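PDB 6GUP: fusarinine C esterase sidJ from Aspergillus fumigatus, which hydrolyses the ester bonds of the fungal siderophore fusarinine C, a step in iron acquisition, but leaves triacetylfusarinine C intact. Local coordinates for residues Trp7-Tyr19 with Leu23-Lys35. Residues are numbered along the deposited sequence; the frame is centred on the assembly and turned at random.
Sequences WPKGGLPGILHHY and LVTFEYTTTTTRK
V24 CG1 sits over a face of the H18 ring, 3.5 Å from its centroid, a CH-pi contact for which valine's branch supplies the methyl. At the edge of the H17 imidazole lie T25 O and E27 CB; I15 CG2, from its own strand, covers one face. The Y19 ring meets V24 O at its edge and L23 CB at CZ (3.5 Å), while its OH bonds T73 O. Y28 takes F26 CE2 over the centre of one face and L12 CD1 at its edge. Having no side chain, G14 lets the F26 ring and E27 O (3.0 Å from G14 CA) both close on its CA. Histidine's two ring nitrogens serve two partners: H17 NE2 donates to E27 OE1 at 3.0 Å, on the anti side of the carboxylate, and ND1 pairs with Y99 OH. An extended E27 (chi1 -176°) carries its carboxylate to the imidazole and to S68 OG. In the backbone, I15 and E27 exchange bonds of 2.8 Å each way; H17 and T25 form a second, longer reciprocal pair. Within the alpha/beta-hydrolase sheet, strand 24-28 pairs with strand 67-72, helix 86-108 packs against I15 and Y19, and strand 12-18, outermost in its chain, pairs through L12-L16 with an antiparallel strand of the second subunit.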
loop_
_atom_site.group_PDB
_atom_site.type_symbol
_atom_site.label_atom_id
_atom_site.label_comp_id
_atom_site.label_asym_id
_atom_site.label_seq_id
_atom_site.Cartn_x
_atom_site.Cartn_y
_atom_site.Cartn_z
ATOM N N TRP A 7 -4.843 16.000 0.944
ATOM C CA TRP A 7 -4.561 17.323 0.290
ATOM C C TRP A 7 -4.824 18.598 1.103
ATOM O O TRP A 7 -4.215 19.629 0.804
ATOM C CB TRP A 7 -5.246 17.423 -1.082
ATOM C CG TRP A 7 -4.268 17.236 -2.172
ATOM C CD1 TRP A 7 -3.884 16.057 -2.730
ATOM C CD2 TRP A 7 -3.490 18.255 -2.803
ATOM N NE1 TRP A 7 -2.930 16.276 -3.692
ATOM C CE2 TRP A 7 -2.668 17.618 -3.758
ATOM C CE3 TRP A 7 -3.416 19.649 -2.665
ATOM C CZ2 TRP A 7 -1.781 18.327 -4.576
ATOM C CZ3 TRP A 7 -2.531 20.356 -3.478
ATOM C CH2 TRP A 7 -1.725 19.691 -4.422
ATOM N N PRO A 8 -5.740 18.556 2.096
ATOM C CA PRO A 8 -5.784 19.685 3.026
ATOM C C PRO A 8 -4.445 19.898 3.731
ATOM O O PRO A 8 -3.827 18.928 4.182
ATOM C CB PRO A 8 -6.860 19.266 4.024
ATOM C CG PRO A 8 -7.798 18.450 3.211
ATOM C CD PRO A 8 -6.933 17.698 2.240
ATOM N N LYS A 9 -4.006 21.152 3.802
ATOM C CA LYS A 9 -2.701 21.490 4.372
ATOM C C LYS A 9 -2.628 21.076 5.837
ATOM O O LYS A 9 -3.554 21.332 6.610
ATOM C CB LYS A 9 -2.417 22.987 4.231
ATOM C CG LYS A 9 -2.186 23.418 2.789
ATOM C CD LYS A 9 -2.689 24.826 2.499
ATOM C CE LYS A 9 -3.173 24.946 1.064
ATOM N NZ LYS A 9 -3.459 26.357 0.690
ATOM N N GLY A 10 -1.525 20.424 6.197
ATOM C CA GLY A 10 -1.344 19.853 7.527
ATOM C C GLY A 10 -1.814 18.412 7.672
ATOM O O GLY A 10 -1.838 17.890 8.786
ATOM N N GLY A 11 -2.187 17.767 6.563
ATOM C CA GLY A 11 -2.665 16.380 6.584
ATOM C C GLY A 11 -4.051 16.244 7.190
ATOM O O GLY A 11 -4.690 17.245 7.523
ATOM N N LEU A 12 -4.518 15.003 7.323
ATOM C CA LEU A 12 -5.818 14.718 7.937
ATOM C C LEU A 12 -5.651 13.857 9.195
ATOM O O LEU A 12 -5.098 12.757 9.110
ATOM C CB LEU A 12 -6.761 14.049 6.930
ATOM C CG LEU A 12 -7.373 15.001 5.890
ATOM C CD1 LEU A 12 -8.135 14.225 4.829
ATOM C CD2 LEU A 12 -8.291 16.040 6.525
ATOM N N PRO A 13 -6.110 14.359 10.368
ATOM C CA PRO A 13 -5.973 13.581 11.607
ATOM C C PRO A 13 -6.816 12.310 11.631
ATOM O O PRO A 13 -7.878 12.254 11.007
ATOM C CB PRO A 13 -6.460 14.548 12.698
ATOM C CG PRO A 13 -6.379 15.900 12.090
ATOM C CD PRO A 13 -6.676 15.695 10.641
ATOM N N GLY A 14 -6.342 11.306 12.361
ATOM C CA GLY A 14 -7.055 10.044 12.464
ATOM C C GLY A 14 -6.354 8.976 13.274
ATOM O O GLY A 14 -5.430 9.270 14.032
ATOM N N ILE A 15 -6.811 7.736 13.101
ATOM C CA ILE A 15 -6.281 6.569 13.808
ATOM C C ILE A 15 -5.927 5.491 12.787
ATOM O O ILE A 15 -6.776 5.095 11.984
ATOM C CB ILE A 15 -7.312 5.997 14.813
ATOM C CG1 ILE A 15 -7.773 7.092 15.789
ATOM C CG2 ILE A 15 -6.728 4.808 15.576
ATOM C CD1 ILE A 15 -8.799 6.647 16.813
ATOM N N LEU A 16 -4.680 5.020 12.827
ATOM C CA LEU A 16 -4.242 3.899 11.995
ATOM C C LEU A 16 -4.426 2.590 12.760
ATOM O O LEU A 16 -3.807 2.384 13.808
ATOM C CB LEU A 16 -2.776 4.065 11.581
ATOM C CG LEU A 16 -2.241 3.068 10.544
ATOM C CD1 LEU A 16 -2.922 3.255 9.194
ATOM C CD2 LEU A 16 -0.734 3.210 10.400
ATOM N N HIS A 17 -5.282 1.717 12.226
ATOM C CA HIS A 17 -5.571 0.412 12.821
ATOM C C HIS A 17 -4.897 -0.708 12.043
ATOM O O HIS A 17 -4.542 -0.535 10.882
ATOM C CB HIS A 17 -7.073 0.146 12.815
ATOM C CG HIS A 17 -7.883 1.219 13.470
ATOM N ND1 HIS A 17 -8.282 1.148 14.786
ATOM C CD2 HIS A 17 -8.372 2.385 12.989
ATOM C CE1 HIS A 17 -8.980 2.226 15.088
ATOM N NE2 HIS A 17 -9.051 2.994 14.015
ATOM N N HIS A 18 -4.742 -1.852 12.700
ATOM C CA HIS A 18 -4.305 -3.093 12.063
ATOM C C HIS A 18 -5.434 -4.113 12.189
ATOM O O HIS A 18 -5.670 -4.640 13.277
ATOM C CB HIS A 18 -3.032 -3.621 12.738
ATOM C CG HIS A 18 -1.765 -3.159 12.090
ATOM N ND1 HIS A 18 -0.991 -3.982 11.301
ATOM C CD2 HIS A 18 -1.135 -1.961 12.113
ATOM C CE1 HIS A 18 0.059 -3.311 10.867
ATOM N NE2 HIS A 18 -0.004 -2.081 11.345
ATOM N N TYR A 19 -6.139 -4.373 11.086
ATOM C CA TYR A 19 -7.197 -5.397 11.067
ATOM C C TYR A 19 -6.645 -6.808 10.793
ATOM O O TYR A 19 -7.279 -7.801 11.152
ATOM C CB TYR A 19 -8.352 -5.012 10.121
ATOM C CG TYR A 19 -8.093 -5.110 8.632
ATOM C CD1 TYR A 19 -8.340 -6.296 7.940
ATOM C CD2 TYR A 19 -7.654 -4.003 7.902
ATOM C CE1 TYR A 19 -8.123 -6.389 6.573
ATOM C CE2 TYR A 19 -7.437 -4.085 6.532
ATOM C CZ TYR A 19 -7.674 -5.279 5.872
ATOM O OH TYR A 19 -7.464 -5.367 4.517
ATOM N N LEU A 23 -2.204 -5.908 7.175
ATOM C CA LEU A 23 -3.104 -4.941 6.532
ATOM C C LEU A 23 -3.678 -3.929 7.520
ATOM O O LEU A 23 -3.979 -4.272 8.667
ATOM C CB LEU A 23 -4.234 -5.685 5.811
ATOM C CG LEU A 23 -3.775 -6.719 4.771
ATOM C CD1 LEU A 23 -4.925 -7.612 4.329
ATOM C CD2 LEU A 23 -3.132 -6.040 3.570
ATOM N N VAL A 24 -3.839 -2.688 7.053
ATOM C CA VAL A 24 -4.272 -1.567 7.896
ATOM C C VAL A 24 -5.538 -0.896 7.380
ATOM O O VAL A 24 -5.863 -0.980 6.191
ATOM C CB VAL A 24 -3.169 -0.483 8.056
ATOM C CG1 VAL A 24 -1.967 -1.056 8.789
ATOM C CG2 VAL A 24 -2.743 0.118 6.717
ATOM N N THR A 25 -6.241 -0.232 8.294
ATOM C CA THR A 25 -7.355 0.645 7.948
ATOM C C THR A 25 -7.211 1.961 8.719
ATOM O O THR A 25 -6.954 1.952 9.926
ATOM C CB THR A 25 -8.737 -0.025 8.181
ATOM O OG1 THR A 25 -9.785 0.886 7.828
ATOM C CG2 THR A 25 -8.932 -0.474 9.628
ATOM N N PHE A 26 -7.341 3.078 8.001
ATOM C CA PHE A 26 -7.185 4.415 8.578
ATOM C C PHE A 26 -8.551 5.041 8.848
ATOM O O PHE A 26 -9.339 5.237 7.922
ATOM C CB PHE A 26 -6.373 5.317 7.644
ATOM C CG PHE A 26 -6.312 6.752 8.090
ATOM C CD1 PHE A 26 -5.543 7.123 9.190
ATOM C CD2 PHE A 26 -7.032 7.736 7.419
ATOM C CE1 PHE A 26 -5.492 8.448 9.605
ATOM C CE2 PHE A 26 -6.983 9.061 7.830
ATOM C CZ PHE A 26 -6.211 9.416 8.924
ATOM N N GLU A 27 -8.805 5.366 10.115
ATOM C CA GLU A 27 -10.049 6.006 10.543
ATOM C C GLU A 27 -9.843 7.513 10.597
ATOM O O GLU A 27 -8.945 7.980 11.289
ATOM C CB GLU A 27 -10.444 5.500 11.931
ATOM C CG GLU A 27 -11.786 6.016 12.442
ATOM C CD GLU A 27 -12.130 5.527 13.838
ATOM O OE1 GLU A 27 -11.244 5.000 14.545
ATOM O OE2 GLU A 27 -13.304 5.678 14.237
ATOM N N TYR A 28 -10.690 8.266 9.899
ATOM C CA TYR A 28 -10.622 9.729 9.904
ATOM C C TYR A 28 -11.366 10.214 11.135
ATOM O O TYR A 28 -12.549 9.910 11.298
ATOM C CB TYR A 28 -11.277 10.330 8.656
ATOM C CG TYR A 28 -10.538 10.067 7.361
ATOM C CD1 TYR A 28 -10.506 8.790 6.799
ATOM C CD2 TYR A 28 -9.888 11.098 6.681
ATOM C CE1 TYR A 28 -9.840 8.545 5.610
ATOM C CE2 TYR A 28 -9.218 10.858 5.488
ATOM C CZ TYR A 28 -9.195 9.581 4.959
ATOM O OH TYR A 28 -8.531 9.342 3.778
ATOM N N THR A 29 -10.681 10.956 12.000
ATOM C CA THR A 29 -11.309 11.492 13.207
ATOM C C THR A 29 -10.501 12.642 13.797
ATOM O O THR A 29 -9.272 12.569 13.894
ATOM C CB THR A 29 -11.553 10.396 14.278
ATOM O OG1 THR A 29 -12.139 10.982 15.450
ATOM C CG2 THR A 29 -10.264 9.669 14.662
ATOM N N THR A 30 -11.212 13.705 14.169
ATOM C CA THR A 30 -10.623 14.867 14.823
ATOM C C THR A 30 -11.121 15.082 16.256
ATOM O O THR A 30 -10.589 15.958 16.945
ATOM C CB THR A 30 -10.917 16.156 14.024
ATOM O OG1 THR A 30 -12.331 16.392 13.982
ATOM C CG2 THR A 30 -10.384 16.050 12.603
ATOM N N THR A 31 -12.107 14.303 16.721
ATOM C CA THR A 31 -12.820 14.663 17.956
ATOM C C THR A 31 -13.271 13.522 18.886
ATOM O O THR A 31 -13.274 12.342 18.529
ATOM C CB THR A 31 -14.019 15.594 17.627
ATOM O OG1 THR A 31 -14.730 15.940 18.824
ATOM C CG2 THR A 31 -14.971 14.949 16.626
ATOM N N THR A 32 -13.645 13.947 20.094
ATOM C CA THR A 32 -14.182 13.117 21.181
ATOM C C THR A 32 -15.534 12.462 20.871
ATOM O O THR A 32 -15.883 11.449 21.481
ATOM C CB THR A 32 -14.402 13.999 22.438
ATOM O OG1 THR A 32 -13.384 15.006 22.514
ATOM C CG2 THR A 32 -14.388 13.181 23.720
ATOM N N THR A 33 -16.278 13.057 19.935
ATOM C CA THR A 33 -17.683 12.720 19.663
ATOM C C THR A 33 -17.942 11.228 19.447
ATOM O O THR A 33 -17.070 10.491 18.979
ATOM C CB THR A 33 -18.225 13.466 18.419
ATOM O OG1 THR A 33 -17.459 13.103 17.267
ATOM C CG2 THR A 33 -18.169 14.983 18.598
ATOM N N ARG A 34 -19.160 10.813 19.780
ATOM C CA ARG A 34 -19.571 9.415 19.693
ATOM C C ARG A 34 -19.771 9.014 18.226
ATOM O O ARG A 34 -20.369 9.763 17.452
ATOM C CB ARG A 34 -20.861 9.202 20.491
ATOM C CG ARG A 34 -21.108 7.769 20.928
ATOM C CD ARG A 34 -22.460 7.623 21.611
ATOM N NE ARG A 34 -23.128 6.379 21.228
ATOM C CZ ARG A 34 -22.870 5.167 21.726
ATOM N NH1 ARG A 34 -21.940 4.981 22.664
ATOM N NH2 ARG A 34 -23.557 4.119 21.276
ATOM N N LYS A 35 -19.262 7.835 17.866
ATOM C CA LYS A 35 -19.262 7.337 16.487
ATOM C C LYS A 35 -19.627 5.854 16.463
ATOM O O LYS A 35 -18.786 5.016 16.139
ATOM C CB LYS A 35 -17.876 7.510 15.853
ATOM C CG LYS A 35 -17.350 8.927 15.791
ATOM C CD LYS A 35 -18.125 9.788 14.816
ATOM C CE LYS A 35 -17.434 11.128 14.667
ATOM N NZ LYS A 35 -18.189 12.102 13.837
#